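Local coordinates for protein ribokinase (Giardia lamblia, PDB 6WHJ) that probably phosphorylates D-ribose at its 5-hydroxyl with magnesium-bound ATP, yielding D-ribose 5-phosphate for nucleotide synthesis and the pentose phosphate pathway, at residues F235-L240 / S245-T250; P87-Q92 / S126-L131; I113-G118 / Q144-P149. All coordinates share one frame; numbering follows the deposited sequence.

Contact 1. Residues F235-L240 / S245-T250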
loop_
_atom_site.group_PDB
_atom_site.type_symbol
_atom_site.label_atom_id
_atom_site.label_comp_id
_atom_site.label_asym_id
_atom_site.label_seq_id
_atom_site.Cartn_x
_atom_site.Cartn_y
_atom_site.Cartn_z
ATOM N N PHE B 235 4.652 -23.645 -28.478
ATOM C CA PHE B 235 5.290 -24.128 -27.265
ATOM C C PHE B 235 4.615 -23.505 -26.058
ATOM O O PHE B 235 4.255 -22.326 -26.080
ATOM C CB PHE B 235 6.784 -23.796 -27.239
ATOM C CG PHE B 235 7.564 -24.452 -28.331
ATOM C CD1 PHE B 235 7.894 -23.751 -29.480
ATOM C CD2 PHE B 235 7.959 -25.776 -28.215
ATOM C CE1 PHE B 235 8.606 -24.350 -30.483
ATOM C CE2 PHE B 235 8.668 -26.383 -29.221
ATOM C CZ PHE B 235 8.994 -25.670 -30.361
ATOM N N VAL B 236 4.471 -24.298 -25.006
ATOM C CA VAL B 236 4.105 -23.807 -23.687
ATOM C C VAL B 236 5.324 -24.006 -22.808
ATOM O O VAL B 236 5.807 -25.136 -22.656
ATOM C CB VAL B 236 2.890 -24.548 -23.112
ATOM C CG1 VAL B 236 2.555 -24.012 -21.726
ATOM C CG2 VAL B 236 1.702 -24.428 -24.047
ATOM N N LEU B 237 5.843 -22.913 -22.259
ATOM C CA LEU B 237 6.942 -22.962 -21.299
ATOM C C LEU B 237 6.314 -22.849 -19.916
ATOM O O LEU B 237 5.946 -21.754 -19.483
ATOM C CB LEU B 237 7.923 -21.822 -21.547
ATOM C CG LEU B 237 9.361 -21.889 -21.016
ATOM C CD1 LEU B 237 10.183 -20.748 -21.642
ATOM C CD2 LEU B 237 9.456 -21.877 -19.509
ATOM N N PHE B 238 6.223 -23.971 -19.205
ATOM C CA PHE B 238 5.712 -23.966 -17.837
ATOM C C PHE B 238 6.821 -23.518 -16.902
ATOM O O PHE B 238 7.914 -24.091 -16.913
ATOM C CB PHE B 238 5.228 -25.347 -17.415
ATOM C CG PHE B 238 3.977 -25.797 -18.093
ATOM C CD1 PHE B 238 2.742 -25.436 -17.594
ATOM C CD2 PHE B 238 4.035 -26.619 -19.213
ATOM C CE1 PHE B 238 1.583 -25.867 -18.212
ATOM C CE2 PHE B 238 2.883 -27.051 -19.832
ATOM C CZ PHE B 238 1.652 -26.673 -19.335
ATOM N N THR B 239 6.550 -22.480 -16.123
ATOM C CA THR B 239 7.431 -22.047 -15.048
ATOM C C THR B 239 7.039 -22.747 -13.759
ATOM O O THR B 239 5.892 -22.653 -13.322
ATOM C CB THR B 239 7.369 -20.531 -14.867
ATOM O OG1 THR B 239 8.157 -19.904 -15.886
ATOM C CG2 THR B 239 7.855 -20.129 -13.485
ATOM N N LEU B 240 7.998 -23.432 -13.142
ATOM C CA LEU B 240 7.701 -24.306 -12.015
ATOM C C LEU B 240 8.453 -23.879 -10.762
ATOM O O LEU B 240 8.592 -24.669 -9.823
ATOM C CB LEU B 240 8.041 -25.748 -12.384
ATOM C CG LEU B 240 7.255 -26.278 -13.587
ATOM C CD1 LEU B 240 7.555 -27.754 -13.834
ATOM C CD2 LEU B 240 5.750 -26.031 -13.429
ATOM N N SER B 245 11.745 -25.377 -15.113
ATOM C CA SER B 245 10.734 -25.089 -16.120
ATOM C C SER B 245 10.521 -26.319 -16.993
ATOM O O SER B 245 11.228 -27.324 -16.885
ATOM C CB SER B 245 11.101 -23.868 -16.979
ATOM O OG SER B 245 12.486 -23.836 -17.269
ATOM N N ARG B 246 9.508 -26.236 -17.846
ATOM C CA ARG B 246 9.095 -27.370 -18.664
ATOM C C ARG B 246 8.580 -26.831 -19.984
ATOM O O ARG B 246 7.620 -26.053 -19.999
ATOM C CB ARG B 246 8.015 -28.184 -17.958
ATOM C CG ARG B 246 8.509 -29.491 -17.410
ATOM C CD ARG B 246 8.632 -30.496 -18.520
ATOM N NE ARG B 246 7.328 -30.854 -19.065
ATOM C CZ ARG B 246 6.675 -31.975 -18.773
ATOM N NH1 ARG B 246 7.206 -32.854 -17.932
ATOM N NH2 ARG B 246 5.494 -32.226 -19.329
ATOM N N ILE B 247 9.219 -27.228 -21.078
ATOM C CA ILE B 247 8.809 -26.828 -22.419
ATOM C C ILE B 247 8.065 -27.996 -23.045
ATOM O O ILE B 247 8.606 -29.102 -23.144
ATOM C CB ILE B 247 10.018 -26.423 -23.274
ATOM C CG1 ILE B 247 10.761 -25.269 -22.613
ATOM C CG2 ILE B 247 9.570 -26.030 -24.672
ATOM C CD1 ILE B 247 12.139 -25.057 -23.158
ATOM N N VAL B 248 6.834 -27.754 -23.476
ATOM C CA VAL B 248 6.030 -28.760 -24.155
ATOM C C VAL B 248 5.658 -28.220 -25.521
ATOM O O VAL B 248 5.154 -27.097 -25.629
ATOM C CB VAL B 248 4.770 -29.136 -23.357
ATOM C CG1 VAL B 248 4.013 -30.253 -24.058
ATOM C CG2 VAL B 248 5.141 -29.554 -21.943
ATOM N N GLN B 249 5.910 -29.017 -26.558
ATOM C CA GLN B 249 5.492 -28.674 -27.910
ATOM C C GLN B 249 4.020 -29.012 -28.091
ATOM O O GLN B 249 3.552 -30.047 -27.613
ATOM C CB GLN B 249 6.307 -29.456 -28.936
ATOM C CG GLN B 249 6.180 -28.915 -30.345
ATOM C CD GLN B 249 7.255 -29.445 -31.260
ATOM O OE1 GLN B 249 8.042 -30.308 -30.878
ATOM N NE2 GLN B 249 7.333 -28.888 -32.461
ATOM N N THR B 250 3.286 -28.149 -28.789
ATOM C CA THR B 250 1.905 -28.483 -29.120
ATOM C C THR B 250 1.851 -29.602 -30.166
ATOM O O THR B 250 2.817 -29.868 -30.883
ATOM C CB THR B 250 1.154 -27.249 -29.627
ATOM O OG1 THR B 250 1.793 -26.737 -30.802
ATOM C CG2 THR B 250 1.121 -26.152 -28.557
#

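Contact 2. Residues P87-Q92 / S126-L131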
loop_
_atom_site.group_PDB
_atom_site.type_symbol
_atom_site.label_atom_id
_atom_site.label_comp_id
_atom_site.label_asym_id
_atom_site.label_seq_id
_atom_site.Cartn_x
_atom_site.Cartn_y
_atom_site.Cartn_z
ATOM N N PRO B 87 15.672 1.979 -25.449
ATOM C CA PRO B 87 14.672 2.731 -26.209
ATOM C C PRO B 87 13.261 2.384 -25.768
ATOM O O PRO B 87 12.978 1.273 -25.326
ATOM C CB PRO B 87 14.918 2.288 -27.657
ATOM C CG PRO B 87 16.305 1.742 -27.670
ATOM C CD PRO B 87 16.500 1.127 -26.317
ATOM N N ASN B 88 12.360 3.344 -25.919
ATOM C CA ASN B 88 10.978 3.123 -25.527
ATOM C C ASN B 88 10.121 4.170 -26.219
ATOM O O ASN B 88 10.634 5.117 -26.813
ATOM C CB ASN B 88 10.814 3.203 -24.008
ATOM C CG ASN B 88 11.176 4.558 -23.474
ATOM O OD1 ASN B 88 10.370 5.487 -23.532
ATOM N ND2 ASN B 88 12.383 4.685 -22.941
ATOM N N CYS B 89 8.807 3.963 -26.194
ATOM C CA CYS B 89 7.868 5.045 -26.494
ATOM C C CYS B 89 6.854 5.147 -25.346
ATOM O O CYS B 89 5.645 5.022 -25.525
ATOM C CB CYS B 89 7.190 4.878 -27.859
ATOM S SG CYS B 89 6.280 3.349 -28.077
ATOM N N ILE B 90 7.372 5.358 -24.135
ATOM C CA ILE B 90 6.530 5.583 -22.963
ATOM C C ILE B 90 5.756 6.882 -23.152
ATOM O O ILE B 90 6.333 7.977 -23.165
ATOM C CB ILE B 90 7.343 5.612 -21.654
ATOM C CG1 ILE B 90 8.142 4.322 -21.473
ATOM C CG2 ILE B 90 6.421 5.849 -20.496
ATOM C CD1 ILE B 90 9.130 4.368 -20.336
ATOM N N LYS B 91 4.453 6.761 -23.370
ATOM C CA LYS B 91 3.589 7.912 -23.541
ATOM C C LYS B 91 3.109 8.418 -22.183
ATOM O O LYS B 91 2.613 7.638 -21.366
ATOM C CB LYS B 91 2.408 7.523 -24.425
ATOM C CG LYS B 91 2.780 7.175 -25.882
ATOM C CD LYS B 91 3.725 8.177 -26.561
ATOM C CE LYS B 91 4.188 7.608 -27.908
ATOM N NZ LYS B 91 5.220 8.408 -28.642
ATOM N N GLN B 92 3.229 9.722 -21.941
ATOM C CA GLN B 92 2.716 10.314 -20.710
ATOM C C GLN B 92 1.322 10.884 -20.963
ATOM O O GLN B 92 1.151 11.729 -21.844
ATOM C CB GLN B 92 3.663 11.392 -20.185
ATOM C CG GLN B 92 4.875 10.794 -19.505
ATOM C CD GLN B 92 5.737 11.808 -18.777
ATOM O OE1 GLN B 92 6.539 12.526 -19.377
ATOM N NE2 GLN B 92 5.575 11.861 -17.454
ATOM N N SER B 126 -3.841 3.167 -30.512
ATOM C CA SER B 126 -3.954 4.552 -30.969
ATOM C C SER B 126 -3.025 5.494 -30.196
ATOM O O SER B 126 -2.633 6.546 -30.718
ATOM C CB SER B 126 -5.415 5.008 -30.891
ATOM O OG SER B 126 -5.838 5.214 -29.549
ATOM N N LEU B 127 -2.698 5.166 -28.945
ATOM C CA LEU B 127 -1.745 5.974 -28.193
ATOM C C LEU B 127 -0.324 5.833 -28.727
ATOM O O LEU B 127 0.501 6.732 -28.519
ATOM C CB LEU B 127 -1.779 5.584 -26.712
ATOM C CG LEU B 127 -0.994 6.518 -25.799
ATOM C CD1 LEU B 127 -1.619 7.899 -25.870
ATOM C CD2 LEU B 127 -0.941 5.990 -24.359
ATOM N N VAL B 128 -0.020 4.725 -29.394
ATOM C CA VAL B 128 1.311 4.475 -29.940
ATOM C C VAL B 128 1.129 4.177 -31.425
ATOM O O VAL B 128 1.318 3.032 -31.869
ATOM C CB VAL B 128 2.027 3.337 -29.187
ATOM C CG1 VAL B 128 2.606 3.851 -27.888
ATOM C CG2 VAL B 128 1.076 2.191 -28.882
ATOM N N PRO B 129 0.774 5.185 -32.224
ATOM C CA PRO B 129 0.353 4.925 -33.608
ATOM C C PRO B 129 1.438 4.347 -34.497
ATOM O O PRO B 129 1.114 3.820 -35.570
ATOM C CB PRO B 129 -0.092 6.309 -34.094
ATOM C CG PRO B 129 0.668 7.267 -33.245
ATOM C CD PRO B 129 0.739 6.623 -31.905
ATOM N N ASP B 130 2.713 4.474 -34.123
ATOM C CA ASP B 130 3.818 4.022 -34.958
ATOM C C ASP B 130 4.366 2.673 -34.525
ATOM O O ASP B 130 5.470 2.300 -34.935
ATOM C CB ASP B 130 4.920 5.077 -34.972
ATOM C CG ASP B 130 4.468 6.354 -35.640
ATOM O OD1 ASP B 130 3.913 6.258 -36.755
ATOM O OD2 ASP B 130 4.630 7.438 -35.041
ATOM N N LEU B 131 3.594 1.915 -33.749
ATOM C CA LEU B 131 4.068 0.629 -33.258
ATOM C C LEU B 131 4.248 -0.365 -34.396
ATOM O O LEU B 131 5.189 -1.166 -34.380
ATOM C CB LEU B 131 3.083 0.084 -32.228
ATOM C CG LEU B 131 3.291 -1.329 -31.679
ATOM C CD1 LEU B 131 4.609 -1.398 -30.925
ATOM C CD2 LEU B 131 2.134 -1.716 -30.786
#

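Contact 3. Residues I113-G118 / Q144-P149. With EDO (1,2-ethanediol), chain F.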
loop_
_atom_site.group_PDB
_atom_site.type_symbol
_atom_site.label_atom_id
_atom_site.label_comp_id
_atom_site.label_asym_id
_atom_site.label_seq_id
_atom_site.Cartn_x
_atom_site.Cartn_y
_atom_site.Cartn_z
ATOM N N ILE B 113 -0.500 -8.027 -3.047
ATOM C CA ILE B 113 -0.310 -6.987 -4.050
ATOM C C ILE B 113 -1.671 -6.487 -4.496
ATOM O O ILE B 113 -2.527 -7.280 -4.906
ATOM C CB ILE B 113 0.494 -7.490 -5.262
ATOM C CG1 ILE B 113 1.830 -8.072 -4.807
ATOM C CG2 ILE B 113 0.742 -6.354 -6.231
ATOM C CD1 ILE B 113 2.684 -8.569 -5.934
ATOM N N VAL B 114 -1.863 -5.174 -4.422
ATOM C CA VAL B 114 -3.020 -4.501 -4.995
ATOM C C VAL B 114 -2.499 -3.505 -6.020
ATOM O O VAL B 114 -1.723 -2.602 -5.679
ATOM C CB VAL B 114 -3.870 -3.786 -3.937
ATOM C CG1 VAL B 114 -5.057 -3.117 -4.617
ATOM C CG2 VAL B 114 -4.338 -4.747 -2.882
ATOM N N ILE B 115 -2.919 -3.671 -7.268
ATOM C CA ILE B 115 -2.501 -2.803 -8.361
ATOM C C ILE B 115 -3.590 -1.773 -8.627
ATOM O O ILE B 115 -4.773 -2.119 -8.755
ATOM C CB ILE B 115 -2.206 -3.620 -9.629
ATOM C CG1 ILE B 115 -1.135 -4.675 -9.334
ATOM C CG2 ILE B 115 -1.790 -2.713 -10.750
ATOM C CD1 ILE B 115 -0.766 -5.531 -10.523
ATOM N N SER B 116 -3.185 -0.511 -8.742
ATOM C CA SER B 116 -4.028 0.552 -9.276
ATOM C C SER B 116 -3.444 0.822 -10.653
ATOM O O SER B 116 -2.410 1.487 -10.778
ATOM C CB SER B 116 -4.000 1.800 -8.400
ATOM O OG SER B 116 -4.816 2.836 -8.949
ATOM N N GLU B 117 -4.104 0.286 -11.683
ATOM C CA GLU B 117 -3.513 0.282 -13.016
ATOM C C GLU B 117 -3.250 1.697 -13.503
ATOM O O GLU B 117 -2.221 1.956 -14.136
ATOM C CB GLU B 117 -4.396 -0.511 -13.980
ATOM C CG GLU B 117 -5.662 0.147 -14.381
ATOM C CD GLU B 117 -6.324 -0.542 -15.560
ATOM O OE1 GLU B 117 -5.780 -1.565 -16.039
ATOM O OE2 GLU B 117 -7.377 -0.035 -16.018
ATOM N N GLY B 118 -4.137 2.636 -13.169
ATOM C CA GLY B 118 -3.896 4.028 -13.520
ATOM C C GLY B 118 -3.668 4.181 -15.010
ATOM O O GLY B 118 -4.433 3.672 -15.838
ATOM N N GLN B 144 1.922 -9.104 -21.070
ATOM C CA GLN B 144 1.501 -9.708 -19.809
ATOM C C GLN B 144 0.023 -9.431 -19.562
ATOM O O GLN B 144 -0.763 -9.353 -20.510
ATOM C CB GLN B 144 2.329 -9.186 -18.640
ATOM C CG GLN B 144 3.822 -9.258 -18.841
ATOM C CD GLN B 144 4.342 -8.132 -19.694
ATOM O OE1 GLN B 144 3.773 -7.042 -19.711
ATOM N NE2 GLN B 144 5.433 -8.381 -20.401
ATOM N N CYS B 145 -0.365 -9.267 -18.298
ATOM C CA CYS B 145 -1.770 -9.074 -17.947
ATOM C C CYS B 145 -1.963 -7.882 -17.015
ATOM O O CYS B 145 -2.861 -7.895 -16.167
ATOM C CB CYS B 145 -2.338 -10.334 -17.300
ATOM S SG CYS B 145 -2.396 -11.781 -18.375
ATOM N N GLU B 146 -1.158 -6.828 -17.171
ATOM C CA GLU B 146 -1.248 -5.661 -16.300
ATOM C C GLU B 146 -1.647 -4.393 -17.052
ATOM O O GLU B 146 -1.375 -3.288 -16.575
ATOM C CB GLU B 146 0.065 -5.455 -15.546
ATOM C CG GLU B 146 0.324 -6.473 -14.445
ATOM C CD GLU B 146 1.570 -6.166 -13.627
ATOM O OE1 GLU B 146 2.388 -5.332 -14.075
ATOM O OE2 GLU B 146 1.740 -6.777 -12.541
ATOM N N ILE B 147 -2.255 -4.525 -18.237
ATOM C CA ILE B 147 -2.982 -3.419 -18.860
ATOM C C ILE B 147 -4.440 -3.855 -18.985
ATOM O O ILE B 147 -4.824 -4.918 -18.489
ATOM C CB ILE B 147 -2.388 -2.999 -20.222
ATOM C CG1 ILE B 147 -2.508 -4.126 -21.258
ATOM C CG2 ILE B 147 -0.923 -2.551 -20.062
ATOM C CD1 ILE B 147 -2.173 -3.693 -22.687
ATOM N N SER B 148 -5.262 -3.056 -19.652
ATOM C CA SER B 148 -6.692 -3.334 -19.674
ATOM C C SER B 148 -7.018 -4.509 -20.597
ATOM O O SER B 148 -6.368 -4.698 -21.630
ATOM C CB SER B 148 -7.468 -2.108 -20.132
ATOM O OG SER B 148 -7.796 -2.208 -21.511
ATOM N N PRO B 149 -8.030 -5.316 -20.240
ATOM C CA PRO B 149 -8.406 -6.450 -21.106
ATOM C C PRO B 149 -8.779 -6.041 -22.521
ATOM O O PRO B 149 -8.311 -6.664 -23.486
ATOM C CB PRO B 149 -9.601 -7.069 -20.363
ATOM C CG PRO B 149 -9.401 -6.683 -18.943
ATOM C CD PRO B 149 -8.797 -5.308 -18.980
HETATM C C1 EDO F . 4.203 -6.534 -10.433
HETATM O O1 EDO F . 2.789 -6.734 -10.291
HETATM C C2 EDO F . 4.635 -5.288 -9.663
HETATM O O2 EDO F . 3.679 -4.248 -9.908
#

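Contact 1. Residues F235-L240 / S245-T250
F238 and R246 pair near the turn of a beta hairpin, strand 235-239 with strand 245-249, which ends the large sheet of the ribokinase fold together with strand 255-258. The strands run antiparallel at 164°. Two reciprocal pairs of backbone hydrogen bonds tie them: V236 with V248, V236 N to V248 O being 2.9 Å, and F238 with R246.

F235, L237, I247, S245 and Q249 share one face of the hairpin. The F235 ring lies beside the aliphatic part of Q249, both side chains pointing the same way, with CE2 of F235 3.7 Å from CG of Q249 and the ring and amide planes 27° apart. Q249 reaches this position with CG anti to its backbone N (chi1 -166°) and an extended chain beyond. CD2 of the same ring meets I247 CG2 at 3.9 Å, while I247 CG1 turns to L237 CG at 4.0 Å. L237 also sends CD2 to S245 CB, at 3.6 Å. Helix 301-318 covers F235 and I247; helix 272-287 packs on L237 and S245.

On the opposite face F238, R246 and V248 pack on helix 216-228, V236 on P196. R246 bends at two of its torsions, carrying its guanidinium away from the partner strand to a salt bridge of NH1 with D216; V248 CG2 lies at the edge of that flat group, in its plane. L240, just past the first strand, brings CD1 to R246 CG. T239 and L240 belong to the predicted ATP site, so the hairpin turn probably serves nucleotide binding. The F238 ring takes V236 CG1 on one face, 3.6 Å above its plane and toward the rim, and V248 CG2 at its edge, 4.0 Å from CE2.

Contact 2. Residues P87-Q92 / S126-L131
K91 and L127 meet around a peptide group, for no ring enters the touching surface. The flat L127-V128 peptide presents its carbonyl oxygen to the aliphatic chain of K91, with K91 CG 3.5 Å from L127 O and K91 CE 3.8 Å from it. A second planar group, the N88 amide, makes its bonds locally: I90 N reaches N88 OD1 in the amide plane, on a lone pair, at 3.1 Å, and N88 ND2 bonds I86 O. The first of these closes an Asx turn, just ahead of strand 91-93.

Otherwise the touching across the contact is between apolar groups. The K91 and L127 side chains run alongside one another, pointing opposite ways, K91 CB lying 3.7 Å from L127 CD2. A bend at chi2 (-47°) folds the lysine chain back beside the L127 carbonyl and V128. CG1 of V128 serves two neighbours, C89 SG at 3.7 Å and K91 CG at 3.9 Å. The lysine ammonium stays apart from the acid nearby, NZ being 6.5 Å from D130 OD2, so any attraction is probably long-range.

V128 also packs on F155 of helix 149-165, and C89 on F63 of strand 62-69. A type I turn from V128 to L131 leads into helix 131-135. The contact is thus plain packing of a connecting loop against the outermost strand, 91-93, of the large sheet in the alpha/beta domain of the ribokinase fold.

Contact 3. Residues I113-G118 / Q144-P149
E117 and I147 are the nearest CA pair, 6.9 Å apart, where strand 111-116 ends and the loop 144-149 passes by without pairing with it. The strand is the outermost within this chain of the four-stranded lid sheet of the ribokinase fold, and the loop connects strand 140-143 of the large sheet to helix 149-165. I113, V114 and I115 pair in parallel with a strand of the second subunit, so the lid sheet continues across the dimer interface, consistent with the beta clasp of ribokinases.

I115 and E146 cross at about a right angle, with the end of the isoleucine against the carboxylate: I115 CD1 is 3.5 Å from E146 OE2 and 3.9 Å from E146 CD. E146 swings CG beside its backbone N, anti to the carbonyl carbon (chi1 -72°), and an extended chain carries its end to the lid. Its two oxygens divide the work. OE1 accepts from S14 OG and K44 N, so two donors grip it, while E146 OE2 faces O1 of a bound 1,2-ethanediol at 2.5 Å, too short for the bond's length to be trusted. That molecule, probably from the crystallisation liquor, also bonds D18 OD1 and N16 ND2; as E146, N16 and D18 are predicted to bind substrate, it probably occupies part of the sugar pocket. I115 thus lends an apolar wall to this site, its CD1 being 3.8 Å from O1 of the diol.

Farther along, S148 N-caps helix 149-165 through its OG bonded to N151 N. The E117 carboxylate lies near this helix start, whose dipole would probably favour its negative charge. Its OE1 stays 3.9 Å from S148 N and 4.0 Å from I147 C, near neighbours rather than bonded partners.

In the fold
Contacts 1 and 2 both reach the nine-stranded sheet, on opposite sides of the chain's centre and about 31 Å apart between centres: contact 2 at the outermost strand 91-93, contact 1 toward the other end, formed by strand 255-258. Contact 3 joins this sheet's connecting loop to the four-stranded lid, about 18 Å from contact 2 and 25 Å from contact 1, centre to centre. Along the chain contacts 2 and 3 alternate their segments, and both close before contact 1 opens. Helix 149-165 receives side chains from both contacts 2 and 3. Contact 1 holds T239 and L240 of the predicted ATP site, while contact 3 lies at the predicted sugar pocket and the dimer interface.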